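Local coordinates for protein 5-Carboxyvanillate Decarboxylase (Novosphingobium aromaticivorans, PDB 4QRN) that probably decarboxylates 5-carboxyvanillate as a metal-dependent enzyme of the amidohydrolase superfamily, and here holds manganese together with a nitro-substituted benzoic acid inhibitor, at residues Q33-I38 with A348-D353; L54-D59 with K64-L69; R94-M99 with Q141-R146; F192-F197 with F251-S256. One frame throughout, in Å; residues are numbered along the deposited sequence.

Contact 1 of 4, residues Q33-I38 with A348-D353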
# COMPACT_ATOMS: atom_id res chain seq x y z
N GLN A 33 -21.78 -26.53 8.55
CA GLN A 33 -22.10 -25.14 8.91
C GLN A 33 -22.98 -24.48 7.84
O GLN A 33 -23.49 -23.39 8.07
CB GLN A 33 -20.87 -24.31 9.25
CG GLN A 33 -19.81 -24.36 8.25
CD GLN A 33 -19.13 -25.69 8.18
OE1 GLN A 33 -19.15 -26.50 9.08
NE2 GLN A 33 -18.60 -25.95 7.07
N GLY A 34 -23.15 -25.13 6.69
CA GLY A 34 -23.94 -24.57 5.60
C GLY A 34 -23.12 -24.19 4.38
O GLY A 34 -23.68 -23.66 3.41
N TYR A 35 -21.81 -24.45 4.42
CA TYR A 35 -20.92 -24.15 3.33
C TYR A 35 -19.73 -25.08 3.47
O TYR A 35 -19.37 -25.45 4.57
CB TYR A 35 -20.45 -22.67 3.35
CG TYR A 35 -19.98 -22.19 4.70
CD1 TYR A 35 -18.68 -22.42 5.16
CD2 TYR A 35 -20.85 -21.50 5.53
CE1 TYR A 35 -18.29 -21.98 6.41
CE2 TYR A 35 -20.47 -21.07 6.78
CZ TYR A 35 -19.17 -21.28 7.21
OH TYR A 35 -18.80 -20.84 8.47
N LEU A 36 -19.10 -25.41 2.34
CA LEU A 36 -17.75 -25.95 2.36
C LEU A 36 -16.78 -24.81 2.58
O LEU A 36 -17.05 -23.67 2.19
CB LEU A 36 -17.42 -26.63 1.04
CG LEU A 36 -18.30 -27.81 0.64
CD1 LEU A 36 -17.86 -28.32 -0.72
CD2 LEU A 36 -18.24 -28.92 1.68
N ARG A 37 -15.64 -25.11 3.19
CA ARG A 37 -14.56 -24.13 3.30
C ARG A 37 -13.54 -24.45 2.20
O ARG A 37 -12.85 -25.47 2.28
CB ARG A 37 -13.91 -24.15 4.67
CG ARG A 37 -14.89 -23.89 5.81
CD ARG A 37 -14.16 -23.69 7.12
NE ARG A 37 -15.02 -23.66 8.30
CZ ARG A 37 -15.49 -24.74 8.92
NH1 ARG A 37 -15.21 -25.96 8.46
NH2 ARG A 37 -16.23 -24.58 10.02
N ILE A 38 -13.47 -23.58 1.20
CA ILE A 38 -12.54 -23.72 0.08
C ILE A 38 -11.47 -22.65 0.23
O ILE A 38 -11.78 -21.45 0.14
CB ILE A 38 -13.26 -23.62 -1.28
CG1 ILE A 38 -14.37 -24.70 -1.36
CG2 ILE A 38 -12.24 -23.72 -2.41
CD1 ILE A 38 -15.16 -24.70 -2.66
N ALA A 348 -12.99 -17.34 13.61
CA ALA A 348 -13.45 -15.96 13.50
C ALA A 348 -14.24 -15.77 12.20
O ALA A 348 -15.28 -15.10 12.19
CB ALA A 348 -12.29 -15.00 13.57
N MET A 349 -13.74 -16.33 11.11
CA MET A 349 -14.42 -16.20 9.83
C MET A 349 -15.79 -16.88 9.86
O MET A 349 -16.77 -16.33 9.35
CB MET A 349 -13.54 -16.74 8.69
CG MET A 349 -12.21 -15.99 8.52
SD MET A 349 -12.40 -14.24 8.09
CE MET A 349 -12.48 -13.45 9.69
N ASP A 350 -15.86 -18.06 10.47
CA ASP A 350 -17.13 -18.77 10.57
C ASP A 350 -18.18 -17.94 11.30
O ASP A 350 -19.38 -18.10 11.06
CB ASP A 350 -16.95 -20.05 11.37
CG ASP A 350 -16.32 -21.21 10.62
OD1 ASP A 350 -16.27 -21.25 9.37
OD2 ASP A 350 -15.91 -22.14 11.35
N ALA A 351 -17.73 -17.09 12.24
CA ALA A 351 -18.63 -16.41 13.18
C ALA A 351 -18.84 -14.93 12.86
O ALA A 351 -19.36 -14.18 13.69
CB ALA A 351 -18.12 -16.61 14.60
N MET A 352 -18.49 -14.52 11.64
CA MET A 352 -18.69 -13.13 11.26
C MET A 352 -20.18 -12.79 11.25
O MET A 352 -21.03 -13.64 10.97
CB MET A 352 -18.10 -12.84 9.89
CG MET A 352 -16.59 -12.92 9.89
SD MET A 352 -15.83 -12.27 8.36
CE MET A 352 -16.15 -13.60 7.19
N ASP A 353 -20.48 -11.52 11.51
CA ASP A 353 -21.86 -11.02 11.47
C ASP A 353 -22.20 -10.70 10.03
O ASP A 353 -22.19 -9.55 9.59
CB ASP A 353 -22.02 -9.82 12.38
CG ASP A 353 -23.43 -9.32 12.43
OD1 ASP A 353 -24.35 -10.03 11.99
OD2 ASP A 353 -23.65 -8.20 12.94
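A side-on salt bridge between R37, just ahead of the first barrel strand 38-44, and D350, in the last turn of helix 343-350, joins the approach to that strand to a helix end some 310 residues further along the chain. R37 offers NE and NH2, one to each carboxylate oxygen. NE reaches D350 OD1 at 2.9 Å, nearly straight (164°), in the guanidinium plane and on the syn lone pair. NH2 meets D350 OD2 at 2.8 Å, more tilted and less straight. The chain of R37, extended from CG to NE, carries this edge out to the acid, with the guanidinium and carboxylate planes 42° apart. Y35 adds a third bond, its OH giving a proton to D350 OD1 at 2.7 Å, but from above the carboxylate, 52° out of its plane. OD1 therefore accepts two donors from different directions. Outside the two segments, R37 NH1 also bonds G103 O and K28 O, and the Y35 ring stacks with F363. With an alanine at D350, the buried R37 would probably lose its charged mate and the Y35 hydroxyl this acceptor. Three donors on one carboxylate fix its rotation and would be expected to favour its ionised form.

Contact 2 of 4, residues L54-D59 with K64-L69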
# COMPACT_ATOMS: atom_id res chain seq x y z
N LEU A 54 18.92 -22.21 -2.69
CA LEU A 54 20.12 -22.26 -1.85
C LEU A 54 21.40 -22.16 -2.70
O LEU A 54 22.36 -21.49 -2.31
CB LEU A 54 20.13 -23.54 -1.01
CG LEU A 54 19.11 -23.54 0.15
CD1 LEU A 54 19.01 -24.93 0.77
CD2 LEU A 54 19.44 -22.50 1.22
N ARG A 55 21.40 -22.81 -3.85
CA ARG A 55 22.54 -22.72 -4.76
C ARG A 55 22.77 -21.28 -5.22
O ARG A 55 23.91 -20.81 -5.27
CB ARG A 55 22.29 -23.63 -5.97
CG ARG A 55 23.46 -23.75 -6.92
CD ARG A 55 23.03 -24.47 -8.18
NE ARG A 55 22.31 -23.58 -9.09
CZ ARG A 55 21.34 -23.96 -9.91
NH1 ARG A 55 20.88 -25.20 -9.91
NH2 ARG A 55 20.79 -23.08 -10.74
N MET A 56 21.69 -20.58 -5.55
CA MET A 56 21.78 -19.20 -6.02
C MET A 56 22.24 -18.27 -4.90
O MET A 56 23.00 -17.32 -5.14
CB MET A 56 20.41 -18.73 -6.54
CG MET A 56 20.02 -19.46 -7.82
SD MET A 56 18.37 -19.00 -8.43
CE MET A 56 18.56 -17.25 -8.76
N ILE A 57 21.81 -18.55 -3.68
CA ILE A 57 22.29 -17.78 -2.54
C ILE A 57 23.80 -18.00 -2.35
O ILE A 57 24.57 -17.05 -2.19
CB ILE A 57 21.48 -18.09 -1.28
CG1 ILE A 57 20.03 -17.60 -1.47
CG2 ILE A 57 22.12 -17.44 -0.05
CD1 ILE A 57 19.07 -18.14 -0.41
N ARG A 58 24.22 -19.27 -2.42
CA ARG A 58 25.63 -19.61 -2.22
C ARG A 58 26.51 -19.00 -3.31
O ARG A 58 27.63 -18.57 -3.03
CB ARG A 58 25.82 -21.12 -2.24
CG ARG A 58 25.34 -21.87 -1.02
CD ARG A 58 25.95 -23.28 -0.97
NE ARG A 58 25.84 -24.00 -2.24
CZ ARG A 58 24.83 -24.78 -2.60
NH1 ARG A 58 23.79 -24.98 -1.79
NH2 ARG A 58 24.85 -25.38 -3.79
N ASP A 59 26.02 -18.98 -4.55
CA ASP A 59 26.88 -18.53 -5.65
C ASP A 59 26.72 -17.04 -5.99
O ASP A 59 27.39 -16.55 -6.88
CB ASP A 59 26.78 -19.43 -6.89
CG ASP A 59 25.51 -19.27 -7.67
OD1 ASP A 59 24.75 -18.31 -7.44
OD2 ASP A 59 25.29 -20.11 -8.57
N LYS A 64 18.34 -9.86 -3.84
CA LYS A 64 18.25 -9.59 -2.41
C LYS A 64 16.99 -10.18 -1.79
O LYS A 64 17.00 -10.62 -0.64
CB LYS A 64 18.31 -8.08 -2.15
CG LYS A 64 19.68 -7.48 -2.49
CD LYS A 64 19.73 -6.01 -2.08
CE LYS A 64 21.05 -5.37 -2.41
NZ LYS A 64 21.16 -4.08 -1.68
N GLY A 65 15.90 -10.17 -2.54
CA GLY A 65 14.66 -10.73 -2.04
C GLY A 65 14.78 -12.22 -1.78
O GLY A 65 14.23 -12.72 -0.80
N MET A 66 15.42 -12.96 -2.68
CA MET A 66 15.58 -14.39 -2.49
C MET A 66 16.46 -14.64 -1.27
O MET A 66 16.18 -15.55 -0.48
CB MET A 66 16.15 -15.06 -3.74
CG MET A 66 16.42 -16.54 -3.55
SD MET A 66 17.03 -17.38 -5.01
CE MET A 66 15.59 -17.29 -6.06
N VAL A 67 17.57 -13.90 -1.14
CA VAL A 67 18.40 -14.05 0.04
C VAL A 67 17.56 -13.83 1.29
O VAL A 67 17.66 -14.60 2.25
CB VAL A 67 19.62 -13.10 -0.01
CG1 VAL A 67 20.39 -13.13 1.32
CG2 VAL A 67 20.53 -13.44 -1.20
N SER A 68 16.76 -12.77 1.30
CA SER A 68 15.97 -12.46 2.49
C SER A 68 14.91 -13.52 2.77
O SER A 68 14.81 -14.03 3.88
CB SER A 68 15.32 -11.11 2.29
OG SER A 68 14.51 -10.80 3.40
N LEU A 69 14.11 -13.85 1.77
CA LEU A 69 12.95 -14.71 1.97
C LEU A 69 13.36 -16.18 2.13
O LEU A 69 12.94 -16.84 3.09
CB LEU A 69 12.02 -14.57 0.75
CG LEU A 69 10.73 -15.37 0.76
CD1 LEU A 69 9.83 -14.90 1.88
CD2 LEU A 69 10.04 -15.24 -0.59
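M56 and M66 set their thioether ends against each other across the junction of two consecutive helices, and the side chains cross at about a right angle. Both chains bend at the last torsion, which brings each methyl group beside the partner's sulfur. M66 SD lies 3.9 Å from M56 CB. The two CE methyls meet at 4.0 Å, and the sulfurs are equally close to each other. M66 gets there because its CG stands opposite the backbone N (chi1 176°), carrying the chain straight out from its helix before the bend. I57 works alongside this pair. Its CD1 comes within 3.9 Å of M66 O, so the methyl leans on the backbone of the other helix, and its CG1 passes V67 CG2 at 4.2 Å, the two side chains meeting at a slant. The backbones are nearest at I57 and V67, whose CA atoms are 6.0 Å apart. With an alanine at M56 the sulfur and methyl would go, and the end of M66 would probably be left with a gap beside it and freedom to turn. The side-chain to side-chain contacts are apolar; the chain between the helices is held in part by a backbone hydrogen bond between M56 and A62. The segment axes approach to 9.8 Å at 115°, and with only four residues between the segments this resembles an alpha-alpha corner. The second helix, 64-75, also supplies L69, which lines the inhibitor pocket, whereas the side chain of M66 remains about 10 Å from the ligand.

Contact 3 of 4, residues R94-M99 with Q141-R146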
# COMPACT_ATOMS: atom_id res chain seq x y z
N ARG A 94 -0.07 -35.56 5.72
CA ARG A 94 0.11 -34.51 6.73
C ARG A 94 -0.67 -33.27 6.35
O ARG A 94 -1.36 -32.68 7.19
CB ARG A 94 1.59 -34.14 7.01
CG ARG A 94 1.72 -32.90 8.02
CD ARG A 94 3.15 -32.38 8.31
NE ARG A 94 3.16 -31.35 9.37
CZ ARG A 94 4.25 -30.83 9.92
NH1 ARG A 94 4.14 -29.91 10.87
NH2 ARG A 94 5.46 -31.22 9.52
N ARG A 95 -0.58 -32.86 5.08
CA ARG A 95 -1.34 -31.69 4.63
C ARG A 95 -2.84 -31.95 4.80
O ARG A 95 -3.57 -31.08 5.27
CB ARG A 95 -1.00 -31.39 3.17
CG ARG A 95 -1.80 -30.23 2.59
CD ARG A 95 -1.33 -29.84 1.21
NE ARG A 95 0.04 -29.38 1.17
CZ ARG A 95 0.43 -28.11 1.07
NH1 ARG A 95 -0.46 -27.10 0.96
NH2 ARG A 95 1.72 -27.83 1.03
N ILE A 96 -3.30 -33.13 4.41
CA ILE A 96 -4.71 -33.47 4.56
C ILE A 96 -5.13 -33.41 6.03
O ILE A 96 -6.20 -32.89 6.33
CB ILE A 96 -4.98 -34.86 3.98
CG1 ILE A 96 -4.83 -34.86 2.46
CG2 ILE A 96 -6.36 -35.39 4.43
CD1 ILE A 96 -5.91 -34.20 1.71
N ALA A 97 -4.31 -33.95 6.92
CA ALA A 97 -4.64 -33.89 8.35
C ALA A 97 -4.71 -32.43 8.83
O ALA A 97 -5.57 -32.09 9.66
CB ALA A 97 -3.63 -34.69 9.15
N ASP A 98 -3.80 -31.59 8.35
CA ASP A 98 -3.83 -30.19 8.75
C ASP A 98 -5.11 -29.51 8.26
O ASP A 98 -5.68 -28.66 8.96
CB ASP A 98 -2.59 -29.44 8.22
CG ASP A 98 -1.33 -29.69 9.06
OD1 ASP A 98 -1.39 -30.37 10.11
OD2 ASP A 98 -0.26 -29.18 8.66
N MET A 99 -5.54 -29.83 7.05
CA MET A 99 -6.80 -29.33 6.53
C MET A 99 -7.96 -29.85 7.37
O MET A 99 -8.85 -29.09 7.77
CB MET A 99 -6.97 -29.72 5.08
CG MET A 99 -6.01 -28.98 4.14
SD MET A 99 -5.89 -29.66 2.48
CE MET A 99 -7.56 -29.43 1.88
N GLN A 141 -4.61 -35.77 -8.43
CA GLN A 141 -5.23 -37.03 -8.88
C GLN A 141 -5.44 -37.98 -7.70
O GLN A 141 -6.41 -38.73 -7.66
CB GLN A 141 -4.39 -37.70 -9.97
CG GLN A 141 -5.04 -38.94 -10.59
CD GLN A 141 -4.17 -39.60 -11.64
OE1 GLN A 141 -3.03 -39.20 -11.87
NE2 GLN A 141 -4.71 -40.62 -12.29
N LYS A 142 -4.51 -37.95 -6.74
CA LYS A 142 -4.60 -38.82 -5.58
C LYS A 142 -5.67 -38.36 -4.57
O LYS A 142 -6.30 -39.20 -3.92
CB LYS A 142 -3.23 -38.92 -4.89
CG LYS A 142 -3.19 -39.93 -3.76
CD LYS A 142 -1.77 -40.17 -3.30
CE LYS A 142 -1.72 -41.31 -2.29
NZ LYS A 142 -0.34 -41.62 -1.83
N TYR A 143 -5.87 -37.04 -4.45
CA TYR A 143 -6.83 -36.48 -3.50
C TYR A 143 -7.77 -35.54 -4.24
O TYR A 143 -7.79 -34.33 -3.99
CB TYR A 143 -6.12 -35.73 -2.38
CG TYR A 143 -5.12 -36.57 -1.62
CD1 TYR A 143 -5.52 -37.36 -0.54
CD2 TYR A 143 -3.77 -36.54 -1.94
CE1 TYR A 143 -4.60 -38.11 0.18
CE2 TYR A 143 -2.85 -37.28 -1.23
CZ TYR A 143 -3.27 -38.06 -0.18
OH TYR A 143 -2.33 -38.79 0.52
N PRO A 144 -8.57 -36.09 -5.16
CA PRO A 144 -9.30 -35.22 -6.09
C PRO A 144 -10.41 -34.39 -5.44
O PRO A 144 -10.83 -33.39 -6.02
CB PRO A 144 -9.87 -36.23 -7.11
CG PRO A 144 -9.97 -37.51 -6.34
CD PRO A 144 -8.77 -37.52 -5.46
N ASP A 145 -10.92 -34.80 -4.28
CA ASP A 145 -11.94 -34.01 -3.60
C ASP A 145 -11.36 -33.00 -2.63
O ASP A 145 -12.13 -32.24 -2.03
CB ASP A 145 -12.92 -34.94 -2.88
CG ASP A 145 -13.73 -35.79 -3.84
OD1 ASP A 145 -14.02 -35.32 -4.97
OD2 ASP A 145 -14.09 -36.93 -3.47
N ARG A 146 -10.03 -32.99 -2.48
CA ARG A 146 -9.38 -32.11 -1.51
C ARG A 146 -8.43 -31.09 -2.12
O ARG A 146 -8.27 -30.01 -1.57
CB ARG A 146 -8.57 -32.92 -0.48
CG ARG A 146 -9.35 -34.04 0.19
CD ARG A 146 -10.60 -33.60 0.88
NE ARG A 146 -10.40 -32.61 1.94
CZ ARG A 146 -10.02 -32.90 3.19
NH1 ARG A 146 -9.72 -34.13 3.55
NH2 ARG A 146 -9.90 -31.92 4.07
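I96, on helix 93-101, lodges between Y143 and R146 where the chain leaves helix 122-142 and turns into strand 147-149. The contact thus joins the last helix before strand 106-111 to the exit of helix 122-142, which makes the beta-alpha-beta crossover from 106-111 to its parallel neighbour 147-149 in the amidohydrolase barrel. I96 CG1 stands opposite the carbonyl carbon (chi1 -68°), and chi2 of -74° swings CD1 off the extended path, wedging it between Y143 CD1 and R146 CB, with 3.7 Å to the latter. CG1 sits over one face of the Y143 ring, 4.2 Å from its centroid and 22° off the normal, a CH-pi contact displaced toward the rim; K142 CG lies over the opposite face. CD1 also lies over a face of the R146 guanidinium, and the CG2 branch meets R146 NH1 at 3.7 Å. R146 can present both its methylenes and its guanidinium to one isoleucine because its chain is curled, bent at chi2 and again at chi3. The curl turns the polar end back toward helix 93-101 and the loop after it: NE bonds D105 O, while NH2 bonds I104 O and forms a salt bridge to D100 OD1. The Y143 hydroxyl likewise finds its partner at E93. At the base of the turn, R146 N bonds Y143 O at 3.0 Å. M99 and R146 run past each other in opposite directions, M99 CB lying 3.8 Å from R146 NH2, while the bent methionine brings its CE to 3.6 Å from the carbonyl oxygen R146 O.

Contact 4 of 4, residues F192-F197 with F251-S256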
# COMPACT_ATOMS: atom_id res chain seq x y z
N PHE A 192 6.29 -8.10 -24.29
CA PHE A 192 6.96 -9.40 -24.31
C PHE A 192 6.11 -10.51 -23.70
O PHE A 192 6.17 -11.65 -24.16
CB PHE A 192 8.28 -9.25 -23.56
CG PHE A 192 9.09 -10.51 -23.46
CD1 PHE A 192 9.74 -11.04 -24.57
CD2 PHE A 192 9.25 -11.15 -22.23
CE1 PHE A 192 10.51 -12.20 -24.47
CE2 PHE A 192 10.02 -12.30 -22.12
CZ PHE A 192 10.66 -12.82 -23.23
N PHE A 193 5.34 -10.20 -22.66
CA PHE A 193 4.59 -11.23 -21.94
C PHE A 193 3.22 -11.53 -22.53
O PHE A 193 2.50 -12.40 -22.02
CB PHE A 193 4.47 -10.85 -20.46
CG PHE A 193 5.82 -10.72 -19.79
CD1 PHE A 193 6.57 -11.84 -19.49
CD2 PHE A 193 6.35 -9.46 -19.53
CE1 PHE A 193 7.85 -11.70 -18.92
CE2 PHE A 193 7.59 -9.31 -18.98
CZ PHE A 193 8.36 -10.43 -18.67
N ASP A 194 2.86 -10.87 -23.62
CA ASP A 194 1.53 -11.02 -24.18
C ASP A 194 1.10 -12.47 -24.46
O ASP A 194 -0.07 -12.78 -24.27
CB ASP A 194 1.39 -10.17 -25.45
CG ASP A 194 -0.03 -10.12 -25.95
OD1 ASP A 194 -0.89 -9.60 -25.21
OD2 ASP A 194 -0.29 -10.60 -27.07
N PRO A 195 2.02 -13.37 -24.89
CA PRO A 195 1.57 -14.75 -25.11
C PRO A 195 0.90 -15.40 -23.91
O PRO A 195 0.05 -16.28 -24.09
CB PRO A 195 2.86 -15.47 -25.51
CG PRO A 195 3.67 -14.40 -26.21
CD PRO A 195 3.42 -13.18 -25.34
N ILE A 196 1.28 -15.01 -22.70
CA ILE A 196 0.69 -15.58 -21.52
C ILE A 196 -0.79 -15.18 -21.44
O ILE A 196 -1.65 -16.04 -21.16
CB ILE A 196 1.47 -15.10 -20.28
CG1 ILE A 196 2.83 -15.82 -20.24
CG2 ILE A 196 0.64 -15.29 -18.98
CD1 ILE A 196 3.81 -15.22 -19.23
N PHE A 197 -1.10 -13.91 -21.68
CA PHE A 197 -2.48 -13.47 -21.67
C PHE A 197 -3.29 -14.09 -22.78
O PHE A 197 -4.43 -14.47 -22.56
CB PHE A 197 -2.55 -11.95 -21.69
CG PHE A 197 -1.98 -11.35 -20.43
CD1 PHE A 197 -2.65 -11.51 -19.24
CD2 PHE A 197 -0.76 -10.70 -20.43
CE1 PHE A 197 -2.14 -10.99 -18.05
CE2 PHE A 197 -0.23 -10.19 -19.25
CZ PHE A 197 -0.92 -10.33 -18.06
N PHE A 251 -7.38 -5.09 -19.55
CA PHE A 251 -8.76 -5.57 -19.61
C PHE A 251 -9.56 -4.95 -20.74
O PHE A 251 -10.67 -5.41 -21.01
CB PHE A 251 -9.46 -5.34 -18.28
CG PHE A 251 -8.83 -6.07 -17.13
CD1 PHE A 251 -8.61 -7.44 -17.19
CD2 PHE A 251 -8.43 -5.38 -16.01
CE1 PHE A 251 -8.04 -8.12 -16.10
CE2 PHE A 251 -7.86 -6.06 -14.91
CZ PHE A 251 -7.65 -7.43 -14.97
N ASP A 252 -9.01 -3.93 -21.40
CA ASP A 252 -9.58 -3.51 -22.67
C ASP A 252 -9.11 -4.43 -23.79
O ASP A 252 -9.86 -4.75 -24.71
CB ASP A 252 -9.19 -2.05 -22.97
CG ASP A 252 -9.86 -1.04 -22.05
OD1 ASP A 252 -10.80 -1.43 -21.31
OD2 ASP A 252 -9.46 0.14 -22.08
N LYS A 253 -7.86 -4.86 -23.71
CA LYS A 253 -7.31 -5.78 -24.68
C LYS A 253 -7.96 -7.16 -24.55
O LYS A 253 -8.25 -7.81 -25.55
CB LYS A 253 -5.79 -5.86 -24.51
CG LYS A 253 -5.09 -6.63 -25.61
CD LYS A 253 -3.59 -6.43 -25.51
CE LYS A 253 -2.89 -7.12 -26.69
NZ LYS A 253 -1.46 -6.76 -26.84
N TYR A 254 -8.19 -7.57 -23.30
CA TYR A 254 -8.71 -8.91 -22.98
C TYR A 254 -9.89 -8.78 -22.02
O TYR A 254 -9.75 -9.01 -20.82
CB TYR A 254 -7.60 -9.76 -22.35
CG TYR A 254 -6.43 -9.96 -23.28
CD1 TYR A 254 -6.59 -10.64 -24.49
CD2 TYR A 254 -5.17 -9.44 -22.99
CE1 TYR A 254 -5.54 -10.82 -25.36
CE2 TYR A 254 -4.11 -9.61 -23.86
CZ TYR A 254 -4.30 -10.29 -25.04
OH TYR A 254 -3.26 -10.46 -25.94
N PRO A 255 -11.07 -8.42 -22.54
CA PRO A 255 -12.20 -8.13 -21.64
C PRO A 255 -12.67 -9.32 -20.83
O PRO A 255 -13.28 -9.11 -19.78
CB PRO A 255 -13.31 -7.66 -22.60
CG PRO A 255 -12.59 -7.23 -23.82
CD PRO A 255 -11.36 -8.05 -23.93
N SER A 256 -12.41 -10.55 -21.27
CA SER A 256 -12.83 -11.71 -20.49
C SER A 256 -11.87 -12.05 -19.35
O SER A 256 -12.23 -12.82 -18.46
CB SER A 256 -12.98 -12.94 -21.37
OG SER A 256 -11.75 -13.45 -21.82
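D194 OD1 accepts the hydroxyl proton of Y254 in a short bond, 2.6 Å from Y254 OH, approached on the syn side and 19° out of the carboxylate plane. The same oxygen lies near the plane of the Y254 ring, at its edge, and ring and carboxylate are inclined by only 24°. A second donor is K253 NZ, 3.3 Å from D194 OD1: a weak hydrogen bond within a salt bridge. The fully extended K253 chain comes at D194 from the opposite direction, and its own CG rests on a face of the Y254 ring, so lysine and tyrosine reach the acid side by side. D194 CG, trans to its backbone N (chi1 -171°), holds the carboxylate out where OD1 reaches both donors. Packing follows from F197, whose CB touches Y254 CE2 at 3.6 Å; its side chain, the end of which leads away from Y254, also touches L257. R198 and V201 add to the wall against Y254. The contact thus joins segment 192-197 and helix 194-203, which leads into strand 207-209, to the end of the short helix 250-253, which leads into the adjacent parallel strand 259-261, while helix 233-248 touches F197 through L245.

In the fold
The four contacts spread around one barrel-like fold, and none touches another. Contact 1 joins 33-38 to 348-353 and encloses the other three along the chain; contacts 2, 3 and 4 then follow in series. Contact 2 lies on the opposite side of the chain's centre from contact 1, with their centres about 39 Å apart. Contacts 1 and 3 are the closest pair, about 7 Å between nearest atoms, and both lie at the entry to strands of one sheet, 33-38 running into 38-44 and 141-146 into 147-149. The helices of contact 4, its centre about 34 Å from that of contact 3, lead into strands 207-209 and 259-261 of the five-stranded parallel sheet. Outer elements are thus fastened at separate points, with contact 2 alone including a residue of the inhibitor pocket, L69.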